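Local coordinates for protein myosin-4 (Saccharomyces cerevisiae, PDB 3MMI) that carries specific messenger RNAs, among them ASH1 mRNA, into the yeast bud as a type V myosin motor recruited through She3, the chain here being its globular tail, at residues A[63-67]-A[68-72]; A[251-254]-A[255-259]; A[301-304]-A[305-309]; A[269-272]-A[273-277]. All coordinates share one frame; numbering follows the deposited sequence.

Overall arrangement
The globular tail is an all-helical, elongated domain, and the four local contacts run along it. Contact 1 comes first in the chain, where helix 53-67 ends and helix 71-91 begins. It lies about 48 to 58 Å, centre to centre, from the other three and on the opposite side of the chain's centre. Contact 2 closes helix 240-257, contact 4 opens helix 269-279 and contact 3 fills most of helix 300-308, all in the DIL region of the tail. Contacts 2 and 4 have centres about 17 Å apart. Contacts 4 and 3 touch, with Ile306 CD1 3.6 Å from Ala274 CB, so helices 269-279 and 300-308 pack directly on each other through apolar side chains.

Contact 1: residues A[63-67]-A[68-72]; sequences SSLVR and NGLLI
Leu65 and Leu70 cross at about a right angle, the CD2 methyl of Leu65 lying 3.9 Å from Leu70 CB and nearly as close to its CD1. In Leu65, CG stands anti to the carbonyl carbon (chi1 -71°), which sends its branch to meet Leu70 beyond the turn. Beside this pair, Val66 CG2 approaches Leu71 CD2 at 4.3 Å on the flank facing helix 132-168, while Leu23 of helix 19-24 packs on both Leu65 and Leu70. The polar flank is arranged differently. Arg67 and Asn68 run side by side in the same direction, but guanidinium and amide planes are turned 86° apart, nearly perpendicular. Asn68 ND2 swings back over the last helical turn to 3.0 Å from Ser64 O and 3.3 Å from Ser64 OG.

The backbone forms a Schellman motif that ends helix 53-67. Leu70 N donates to Leu65 O at 2.7 Å, and Gly69 N makes a weak bond to Val66 O at 3.0 Å. Gly69 is the C-prime residue, and its positive phi is readily adopted without a side chain. Asn68 N still reaches Ser64 O in helical fashion, at 3.1 Å. Terminal carbonyls thus find donors inside the turn, and the helix is ended by backbone bonds and sealed on one side by leucines before helix 71-91 begins.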
loop_
_atom_site.group_PDB
_atom_site.type_symbol
_atom_site.label_atom_id
_atom_site.label_comp_id
_atom_site.label_asym_id
_atom_site.label_seq_id
_atom_site.Cartn_x
_atom_site.Cartn_y
_atom_site.Cartn_z
ATOM N N SER A 63 -11.410 19.421 -19.634
ATOM C CA SER A 63 -12.333 19.254 -20.765
ATOM C C SER A 63 -12.656 20.481 -21.635
ATOM O O SER A 63 -12.825 20.294 -22.829
ATOM C CB SER A 63 -13.579 18.446 -20.468
ATOM O OG SER A 63 -14.592 19.266 -20.062
ATOM N N SER A 64 -12.665 21.700 -21.085
ATOM C CA SER A 64 -12.824 22.902 -21.958
ATOM C C SER A 64 -11.647 22.950 -22.915
ATOM O O SER A 64 -11.817 22.922 -24.118
ATOM C CB SER A 64 -12.931 24.215 -21.143
ATOM O OG SER A 64 -13.061 25.338 -22.006
ATOM N N LEU A 65 -10.449 22.951 -22.360
ATOM C CA LEU A 65 -9.223 22.993 -23.140
ATOM C C LEU A 65 -9.160 21.935 -24.231
ATOM O O LEU A 65 -8.709 22.213 -25.321
ATOM C CB LEU A 65 -8.016 22.871 -22.235
ATOM C CG LEU A 65 -7.679 24.055 -21.345
ATOM C CD1 LEU A 65 -6.695 23.611 -20.269
ATOM C CD2 LEU A 65 -7.023 25.201 -22.159
ATOM N N VAL A 66 -9.648 20.735 -23.955
ATOM C CA VAL A 66 -9.490 19.652 -24.934
ATOM C C VAL A 66 -10.455 19.842 -26.066
ATOM O O VAL A 66 -10.144 19.569 -27.234
ATOM C CB VAL A 66 -9.719 18.186 -24.314
ATOM C CG1 VAL A 66 -10.018 17.136 -25.399
ATOM C CG2 VAL A 66 -8.532 17.761 -23.446
ATOM N N ARG A 67 -11.637 20.329 -25.741
ATOM C CA ARG A 67 -12.680 20.565 -26.717
ATOM C C ARG A 67 -12.310 21.642 -27.691
ATOM O O ARG A 67 -12.665 21.579 -28.840
ATOM C CB ARG A 67 -13.961 20.985 -26.031
ATOM C CG ARG A 67 -14.989 21.397 -26.984
ATOM C CD ARG A 67 -16.165 20.559 -26.813
ATOM N NE ARG A 67 -16.491 20.679 -25.431
ATOM C CZ ARG A 67 -16.499 21.833 -24.804
ATOM N NH1 ARG A 67 -16.232 22.924 -25.460
ATOM N NH2 ARG A 67 -16.775 21.882 -23.520
ATOM N N ASN A 68 -11.590 22.627 -27.194
ATOM C CA ASN A 68 -11.173 23.767 -27.976
ATOM C C ASN A 68 -9.784 23.511 -28.506
ATOM O O ASN A 68 -9.089 24.433 -28.980
ATOM C CB ASN A 68 -11.225 25.057 -27.126
ATOM C CG ASN A 68 -12.638 25.348 -26.663
ATOM O OD1 ASN A 68 -13.550 25.473 -27.539
ATOM N ND2 ASN A 68 -12.863 25.404 -25.324
ATOM N N GLY A 69 -9.374 22.254 -28.386
ATOM C CA GLY A 69 -8.143 21.770 -29.015
ATOM C C GLY A 69 -6.865 22.321 -28.409
ATOM O O GLY A 69 -5.834 22.315 -29.067
ATOM N N LEU A 70 -6.883 22.810 -27.175
ATOM C CA LEU A 70 -5.653 23.351 -26.657
ATOM C C LEU A 70 -4.792 22.280 -25.926
ATOM O O LEU A 70 -4.578 22.315 -24.716
ATOM C CB LEU A 70 -5.899 24.602 -25.821
ATOM C CG LEU A 70 -6.493 25.785 -26.623
ATOM C CD1 LEU A 70 -6.773 26.992 -25.674
ATOM C CD2 LEU A 70 -5.460 26.252 -27.664
ATOM N N LEU A 71 -4.272 21.319 -26.693
ATOM C CA LEU A 71 -3.939 20.048 -26.075
ATOM C C LEU A 71 -2.682 20.243 -25.252
ATOM O O LEU A 71 -2.480 19.607 -24.200
ATOM C CB LEU A 71 -3.767 18.996 -27.135
ATOM C CG LEU A 71 -5.056 18.603 -27.860
ATOM C CD1 LEU A 71 -4.689 17.603 -28.951
ATOM C CD2 LEU A 71 -6.028 17.975 -26.894
ATOM N N ILE A 72 -1.864 21.158 -25.698
ATOM C CA ILE A 72 -0.636 21.424 -25.035
ATOM C C ILE A 72 -0.872 22.184 -23.780
ATOM O O ILE A 72 -0.145 22.042 -22.849
ATOM C CB ILE A 72 0.244 22.298 -25.867
ATOM C CG1 ILE A 72 0.459 21.697 -27.227
ATOM C CG2 ILE A 72 1.546 22.497 -25.190
ATOM C CD1 ILE A 72 0.589 22.747 -28.266
#

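Contact 2: residues A[251-254]-A[255-259]; sequences ERLV and SWFEP
Ser255 turns its hydroxyl back onto the preceding turn, where OG donates to Arg252 O at 2.6 Å. Its chi1 of 73° places OG between the backbone N and the carbonyl carbon, close enough to reach that oxygen, and the donor sits 22° out of the carbonyl plane. The backbone N of Ser255 bonds separately to Glu251 O at 3.0 Å. A serine suits this place because its short side chain can satisfy a carbonyl of its own helix.

Leu253 has CG anti to the backbone N (chi1 -176°), which carries CD2 to 4.2 Å from Phe257 CE1. Phe257 instead has CG anti to the carbonyl carbon, and its ring presents an edge to Leu253 O, 3.6 Å from CD1. One face of that ring receives Trp256 CE3, 3.8 Å above its centre.

These residues form the closing turns of helix 240-257 in the DIL region of the myosin V globular tail. Its buried side is wedged between helices 185-204 and 209-234: Leu195 touches both aromatics, and Phe216 meets Trp256 edge-to-face. The Arg252 guanidinium is held by a salt bridge to Asp185 and a hydrogen bond to Ser183 O.

The helical bonding thins here, for Phe257 N makes only a weak bond to Val254 O. The exposed Glu258 extends its chain obliquely across the buried Val254, with OE2 of Glu258 3.8 Å from CG1 of Val254. A water donates to Glu251 O at 2.9 Å and, weakly, to Glu258 OE1.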
loop_
_atom_site.group_PDB
_atom_site.type_symbol
_atom_site.label_atom_id
_atom_site.label_comp_id
_atom_site.label_asym_id
_atom_site.label_seq_id
_atom_site.Cartn_x
_atom_site.Cartn_y
_atom_site.Cartn_z
ATOM N N GLU A 251 -4.838 -14.435 12.821
ATOM C CA GLU A 251 -6.256 -14.832 12.511
ATOM C C GLU A 251 -7.264 -13.909 13.191
ATOM O O GLU A 251 -8.199 -13.510 12.581
ATOM C CB GLU A 251 -6.603 -16.295 12.837
ATOM C CG GLU A 251 -5.728 -17.450 12.237
ATOM C CD GLU A 251 -4.889 -17.144 10.924
ATOM O OE1 GLU A 251 -3.597 -17.219 10.986
ATOM O OE2 GLU A 251 -5.495 -16.843 9.840
ATOM N N ARG A 252 -6.985 -13.436 14.383
ATOM C CA ARG A 252 -7.736 -12.392 14.974
ATOM C C ARG A 252 -7.706 -11.110 14.168
ATOM O O ARG A 252 -8.756 -10.546 13.919
ATOM C CB ARG A 252 -7.183 -12.106 16.381
ATOM C CG ARG A 252 -8.253 -11.984 17.350
ATOM C CD ARG A 252 -7.720 -11.614 18.733
ATOM N NE ARG A 252 -8.727 -10.860 19.462
ATOM C CZ ARG A 252 -8.634 -10.548 20.766
ATOM N NH1 ARG A 252 -7.609 -10.963 21.530
ATOM N NH2 ARG A 252 -9.609 -9.890 21.318
ATOM N N LEU A 253 -6.511 -10.607 13.830
ATOM C CA LEU A 253 -6.360 -9.422 12.940
ATOM C C LEU A 253 -7.127 -9.594 11.632
ATOM O O LEU A 253 -7.795 -8.653 11.147
ATOM C CB LEU A 253 -4.881 -9.207 12.651
ATOM C CG LEU A 253 -4.559 -7.978 11.822
ATOM C CD1 LEU A 253 -3.207 -7.380 12.331
ATOM C CD2 LEU A 253 -4.589 -8.350 10.371
ATOM N N VAL A 254 -7.027 -10.779 11.041
ATOM C CA VAL A 254 -7.590 -11.017 9.711
ATOM C C VAL A 254 -9.183 -11.169 9.697
ATOM O O VAL A 254 -9.810 -10.918 8.705
ATOM C CB VAL A 254 -6.940 -12.271 9.099
ATOM C CG1 VAL A 254 -7.885 -13.118 8.368
ATOM C CG2 VAL A 254 -5.814 -11.850 8.234
ATOM N N SER A 255 -9.718 -11.636 10.833
ATOM C CA SER A 255 -11.149 -11.741 11.073
ATOM C C SER A 255 -11.936 -10.436 10.732
ATOM O O SER A 255 -12.962 -10.541 10.118
ATOM C CB SER A 255 -11.452 -12.226 12.498
ATOM O OG SER A 255 -11.195 -11.202 13.437
ATOM N N TRP A 256 -11.389 -9.236 11.013
ATOM C CA TRP A 256 -12.018 -7.984 10.609
ATOM C C TRP A 256 -12.182 -7.876 9.064
ATOM O O TRP A 256 -13.195 -7.386 8.545
ATOM C CB TRP A 256 -11.229 -6.772 11.128
ATOM C CG TRP A 256 -11.991 -5.514 10.923
ATOM C CD1 TRP A 256 -12.839 -4.871 11.868
ATOM C CD2 TRP A 256 -12.007 -4.676 9.759
ATOM N NE1 TRP A 256 -13.377 -3.716 11.298
ATOM C CE2 TRP A 256 -12.905 -3.581 10.022
ATOM C CE3 TRP A 256 -11.383 -4.739 8.517
ATOM C CZ2 TRP A 256 -13.151 -2.576 9.101
ATOM C CZ3 TRP A 256 -11.660 -3.733 7.570
ATOM C CH2 TRP A 256 -12.512 -2.654 7.891
ATOM N N PHE A 257 -11.141 -8.267 8.328
ATOM C CA PHE A 257 -11.118 -8.046 6.870
ATOM C C PHE A 257 -12.006 -9.047 6.198
ATOM O O PHE A 257 -12.300 -8.961 4.998
ATOM C CB PHE A 257 -9.706 -8.179 6.294
ATOM C CG PHE A 257 -8.827 -7.089 6.679
ATOM C CD1 PHE A 257 -8.177 -7.130 7.862
ATOM C CD2 PHE A 257 -8.726 -5.970 5.898
ATOM C CE1 PHE A 257 -7.410 -6.093 8.282
ATOM C CE2 PHE A 257 -7.937 -4.928 6.273
ATOM C CZ PHE A 257 -7.282 -4.970 7.484
ATOM N N GLU A 258 -12.421 -10.048 6.944
ATOM C CA GLU A 258 -12.912 -11.185 6.181
ATOM C C GLU A 258 -14.276 -11.045 5.501
ATOM O O GLU A 258 -14.402 -11.430 4.351
ATOM C CB GLU A 258 -12.758 -12.496 6.936
ATOM C CG GLU A 258 -11.775 -13.386 6.245
ATOM C CD GLU A 258 -11.302 -14.582 7.084
ATOM O OE1 GLU A 258 -11.732 -14.825 8.262
ATOM O OE2 GLU A 258 -10.433 -15.299 6.538
ATOM N N PRO A 259 -15.282 -10.472 6.197
ATOM C CA PRO A 259 -16.520 -10.158 5.471
ATOM C C PRO A 259 -16.384 -8.992 4.441
ATOM O O PRO A 259 -17.411 -8.385 4.094
ATOM C CB PRO A 259 -17.471 -9.739 6.610
ATOM C CG PRO A 259 -16.556 -9.205 7.681
ATOM C CD PRO A 259 -15.363 -10.138 7.628
HETATM O O HOH W 1 -9.776 -15.278 10.950
#

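Contact 3: residues A[301-304]-A[305-309]; sequences AQIQ and AILLK
With CG anti to the backbone N (chi1 -170°) and the chain extended beyond it, Gln304 runs out along the surface of helix 300-308, where Leu308 meets it one turn later. Leu308 differs, with CG anti to the carbonyl carbon (chi1 -71°), which leans its CD1 methyl back to 3.5 Å from Gln304 CG. This is the i to i+4 pairing of an alpha helix, here in the DIL region of the globular tail. The two chains cross at a slant, and the same methyl lies 3.6 Å from Gln304 CD, so the aliphatic stem and the amide carbon both serve as a platform for it. A glutamine is apt at this partly exposed place, since its long stem supports Leu308 and also meets Ile332 of helix 322-338. Cutting it back to an alanine would probably open a gap beside Leu308 CD1 and leave its branch less firmly placed.

On the buried flank Ile303 and Leu307 lie side by side, pointing the same way, and both pack on Phe288 of helix 285-292. Leu307 also reaches Leu328 of helix 322-338. Branched aliphatic residues fill this side without leaving a polar group to be satisfied. The backbone beneath is regular: Leu307 N bonds to Ile303 O at 3.1 Å, and Leu308 N to Gln304 O at 2.9 Å. Between the paired side chains, Ile303 CG2 stands 4.0 Å from Leu307 CD1.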
loop_
_atom_site.group_PDB
_atom_site.type_symbol
_atom_site.label_atom_id
_atom_site.label_comp_id
_atom_site.label_asym_id
_atom_site.label_seq_id
_atom_site.Cartn_x
_atom_site.Cartn_y
_atom_site.Cartn_z
ATOM N N ALA A 301 17.842 -16.836 2.796
ATOM C CA ALA A 301 18.464 -16.038 3.911
ATOM C C ALA A 301 17.291 -15.789 4.891
ATOM O O ALA A 301 17.479 -15.748 6.091
ATOM C CB ALA A 301 19.015 -14.766 3.398
ATOM N N GLN A 302 16.077 -15.537 4.352
ATOM C CA GLN A 302 14.859 -15.283 5.218
ATOM C C GLN A 302 14.546 -16.486 6.019
ATOM O O GLN A 302 14.338 -16.462 7.220
ATOM C CB GLN A 302 13.704 -14.865 4.352
ATOM C CG GLN A 302 13.844 -13.419 3.855
ATOM C CD GLN A 302 12.838 -13.080 2.805
ATOM O OE1 GLN A 302 12.490 -13.930 2.014
ATOM N NE2 GLN A 302 12.532 -11.803 2.646
ATOM N N ILE A 303 14.613 -17.641 5.377
ATOM C CA ILE A 303 14.343 -18.851 6.085
ATOM C C ILE A 303 15.427 -19.152 7.086
ATOM O O ILE A 303 15.131 -19.633 8.228
ATOM C CB ILE A 303 14.205 -20.084 5.118
ATOM C CG1 ILE A 303 13.065 -19.927 4.142
ATOM C CG2 ILE A 303 14.152 -21.412 5.889
ATOM C CD1 ILE A 303 13.044 -20.987 3.123
ATOM N N GLN A 304 16.673 -18.991 6.696
ATOM C CA GLN A 304 17.779 -19.083 7.684
ATOM C C GLN A 304 17.631 -18.118 8.799
ATOM O O GLN A 304 17.891 -18.480 9.979
ATOM C CB GLN A 304 19.153 -18.915 6.923
ATOM C CG GLN A 304 20.316 -19.250 7.845
ATOM C CD GLN A 304 21.623 -18.625 7.381
ATOM O OE1 GLN A 304 21.683 -17.489 7.003
ATOM N NE2 GLN A 304 22.586 -19.438 7.281
ATOM N N ALA A 305 17.284 -16.878 8.492
ATOM C CA ALA A 305 17.142 -15.893 9.619
ATOM C C ALA A 305 16.180 -16.408 10.673
ATOM O O ALA A 305 16.300 -16.208 11.911
ATOM C CB ALA A 305 16.664 -14.575 9.090
ATOM N N ILE A 306 15.136 -17.063 10.195
ATOM C CA ILE A 306 14.076 -17.497 11.125
ATOM C C ILE A 306 14.561 -18.682 11.979
ATOM O O ILE A 306 14.416 -18.701 13.190
ATOM C CB ILE A 306 12.781 -17.933 10.411
ATOM C CG1 ILE A 306 11.975 -16.738 9.822
ATOM C CG2 ILE A 306 11.913 -18.839 11.318
ATOM C CD1 ILE A 306 11.247 -17.192 8.612
ATOM N N LEU A 307 15.206 -19.637 11.347
ATOM C CA LEU A 307 15.733 -20.775 12.059
ATOM C C LEU A 307 16.978 -20.509 12.986
ATOM O O LEU A 307 17.195 -21.283 13.919
ATOM C CB LEU A 307 16.174 -21.860 11.049
ATOM C CG LEU A 307 15.075 -22.394 10.063
ATOM C CD1 LEU A 307 15.485 -23.449 9.084
ATOM C CD2 LEU A 307 13.971 -22.956 10.888
ATOM N N LEU A 308 17.839 -19.524 12.688
ATOM C CA LEU A 308 18.939 -19.205 13.594
ATOM C C LEU A 308 18.401 -18.659 14.897
ATOM O O LEU A 308 19.111 -18.657 15.861
ATOM C CB LEU A 308 19.893 -18.141 12.911
ATOM C CG LEU A 308 20.675 -18.787 11.773
ATOM C CD1 LEU A 308 21.273 -17.763 10.850
ATOM C CD2 LEU A 308 21.692 -19.782 12.298
ATOM N N LYS A 309 17.181 -18.084 14.881
ATOM C CA LYS A 309 16.510 -17.495 16.073
ATOM C C LYS A 309 15.787 -18.608 16.912
ATOM O O LYS A 309 15.148 -18.352 17.942
ATOM C CB LYS A 309 15.491 -16.438 15.661
ATOM C CG LYS A 309 16.142 -15.288 14.947
ATOM C CD LYS A 309 15.037 -14.343 14.506
ATOM C CE LYS A 309 14.549 -13.664 15.697
ATOM N NZ LYS A 309 14.479 -12.130 15.535
#

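Contact 4: residues A[269-272]-A[273-277]; sequences IQII and QAVKI
Gln273 lies alongside Ile269, one turn earlier in the helix, both side chains pointing the same way. Its CB sits 3.5 Å from Ile269 O, the carbonyl that also accepts the bond from Gln273 N at 2.9 Å. CG, anti to the carbonyl carbon (chi1 -53°), leans further over this oxygen and comes 4.0 Å from Ile269 CG1. A bend at chi2 (-90°) then folds the amide back, which brings NE2 to 4.1 Å from the same CG1 and 4.2 Å from CD1. Glutamine suits a partly exposed place one turn into the helix because its chain is long and flexible enough to bend back over Ile269. With a glycine here, Ile269 CG1 would probably face a gap where the stem now lies, and its side chain would be freer to turn.

The pair belongs to the opening of helix 269-279, which packs in the DIL region among helices 209-234, 240-257 and 300-308. The side turned into that bundle is mostly aliphatic. The Ile271 and Val275 side chains pass each other at an angle, CD1 of Ile271 coming 4.1 Å from CG1 of Val275, and Leu227 and Leu231 lie against Ile271. Ala274, whose methyl takes little room, is packed by Phe228 and Leu231 of helix 209-234. Gln270 adds a polar tie, its NE2 bonded to Ala297 O and its OE1 to Asn224 ND2.

Lys276 lies beside Ile272, pointing the same way, and its CE passes 3.9 Å from Ile272 CG2. Its stem thus packs on a methyl before a final bend at chi4 directs NZ into a long, weak ion pair with Asp247.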
loop_
_atom_site.group_PDB
_atom_site.type_symbol
_atom_site.label_atom_id
_atom_site.label_comp_id
_atom_site.label_asym_id
_atom_site.label_seq_id
_atom_site.Cartn_x
_atom_site.Cartn_y
_atom_site.Cartn_z
ATOM N N ILE A 269 1.417 -13.377 3.137
ATOM C CA ILE A 269 2.147 -14.605 2.862
ATOM C C ILE A 269 3.523 -14.783 3.538
ATOM O O ILE A 269 3.761 -15.840 4.094
ATOM C CB ILE A 269 2.187 -14.921 1.347
ATOM C CG1 ILE A 269 2.460 -16.385 1.179
ATOM C CG2 ILE A 269 3.099 -13.918 0.547
ATOM C CD1 ILE A 269 2.950 -16.768 -0.308
ATOM N N GLN A 270 4.305 -13.717 3.666
ATOM C CA GLN A 270 5.647 -13.868 4.259
ATOM C C GLN A 270 5.519 -14.112 5.702
ATOM O O GLN A 270 6.149 -15.025 6.229
ATOM C CB GLN A 270 6.516 -12.680 3.918
ATOM C CG GLN A 270 7.230 -12.895 2.590
ATOM C CD GLN A 270 6.365 -12.615 1.422
ATOM O OE1 GLN A 270 5.654 -11.616 1.435
ATOM N NE2 GLN A 270 6.467 -13.447 0.344
ATOM N N ILE A 271 4.633 -13.341 6.380
ATOM C CA ILE A 271 4.637 -13.442 7.831
ATOM C C ILE A 271 3.903 -14.724 8.192
ATOM O O ILE A 271 4.279 -15.423 9.097
ATOM C CB ILE A 271 4.003 -12.230 8.630
ATOM C CG1 ILE A 271 3.960 -12.592 10.082
ATOM C CG2 ILE A 271 2.499 -11.966 8.263
ATOM C CD1 ILE A 271 5.366 -12.669 10.767
ATOM N N ILE A 272 2.868 -15.104 7.416
ATOM C CA ILE A 272 2.206 -16.387 7.615
ATOM C C ILE A 272 3.151 -17.609 7.387
ATOM O O ILE A 272 3.240 -18.481 8.258
ATOM C CB ILE A 272 0.947 -16.625 6.685
ATOM C CG1 ILE A 272 -0.256 -15.650 6.924
ATOM C CG2 ILE A 272 0.462 -18.093 6.684
ATOM C CD1 ILE A 272 -0.640 -15.834 8.182
ATOM N N GLN A 273 3.936 -17.638 6.329
ATOM C CA GLN A 273 4.910 -18.708 6.168
ATOM C C GLN A 273 5.982 -18.775 7.254
ATOM O O GLN A 273 6.364 -19.839 7.612
ATOM C CB GLN A 273 5.566 -18.700 4.803
ATOM C CG GLN A 273 4.641 -18.689 3.648
ATOM C CD GLN A 273 4.269 -20.020 3.178
ATOM O OE1 GLN A 273 4.108 -20.965 3.934
ATOM N NE2 GLN A 273 4.108 -20.117 1.900
ATOM N N ALA A 274 6.398 -17.620 7.779
ATOM C CA ALA A 274 7.532 -17.529 8.796
ATOM C C ALA A 274 6.998 -18.212 10.044
ATOM O O ALA A 274 7.646 -19.020 10.659
ATOM C CB ALA A 274 7.828 -16.041 9.098
ATOM N N VAL A 275 5.761 -17.881 10.443
ATOM C CA VAL A 275 5.329 -18.512 11.675
ATOM C C VAL A 275 4.878 -19.961 11.439
ATOM O O VAL A 275 4.939 -20.807 12.367
ATOM C CB VAL A 275 4.233 -17.689 12.460
ATOM C CG1 VAL A 275 4.768 -16.247 12.771
ATOM C CG2 VAL A 275 2.905 -17.652 11.714
ATOM N N LYS A 276 4.543 -20.342 10.224
ATOM C CA LYS A 276 4.289 -21.740 9.983
ATOM C C LYS A 276 5.578 -22.532 10.021
ATOM O O LYS A 276 5.613 -23.597 10.534
ATOM C CB LYS A 276 3.480 -22.010 8.703
ATOM C CG LYS A 276 2.003 -21.661 8.807
ATOM C CD LYS A 276 1.241 -21.959 7.546
ATOM C CE LYS A 276 -0.263 -21.821 7.707
ATOM N NZ LYS A 276 -0.798 -22.386 8.932
ATOM N N ILE A 277 6.644 -21.954 9.505
ATOM C CA ILE A 277 7.927 -22.622 9.567
ATOM C C ILE A 277 8.266 -22.979 11.009
ATOM O O ILE A 277 8.835 -24.010 11.285
ATOM C CB ILE A 277 9.020 -21.721 8.887
ATOM C CG1 ILE A 277 8.939 -21.999 7.387
ATOM C CG2 ILE A 277 10.362 -22.052 9.426
ATOM C CD1 ILE A 277 9.431 -20.962 6.603
#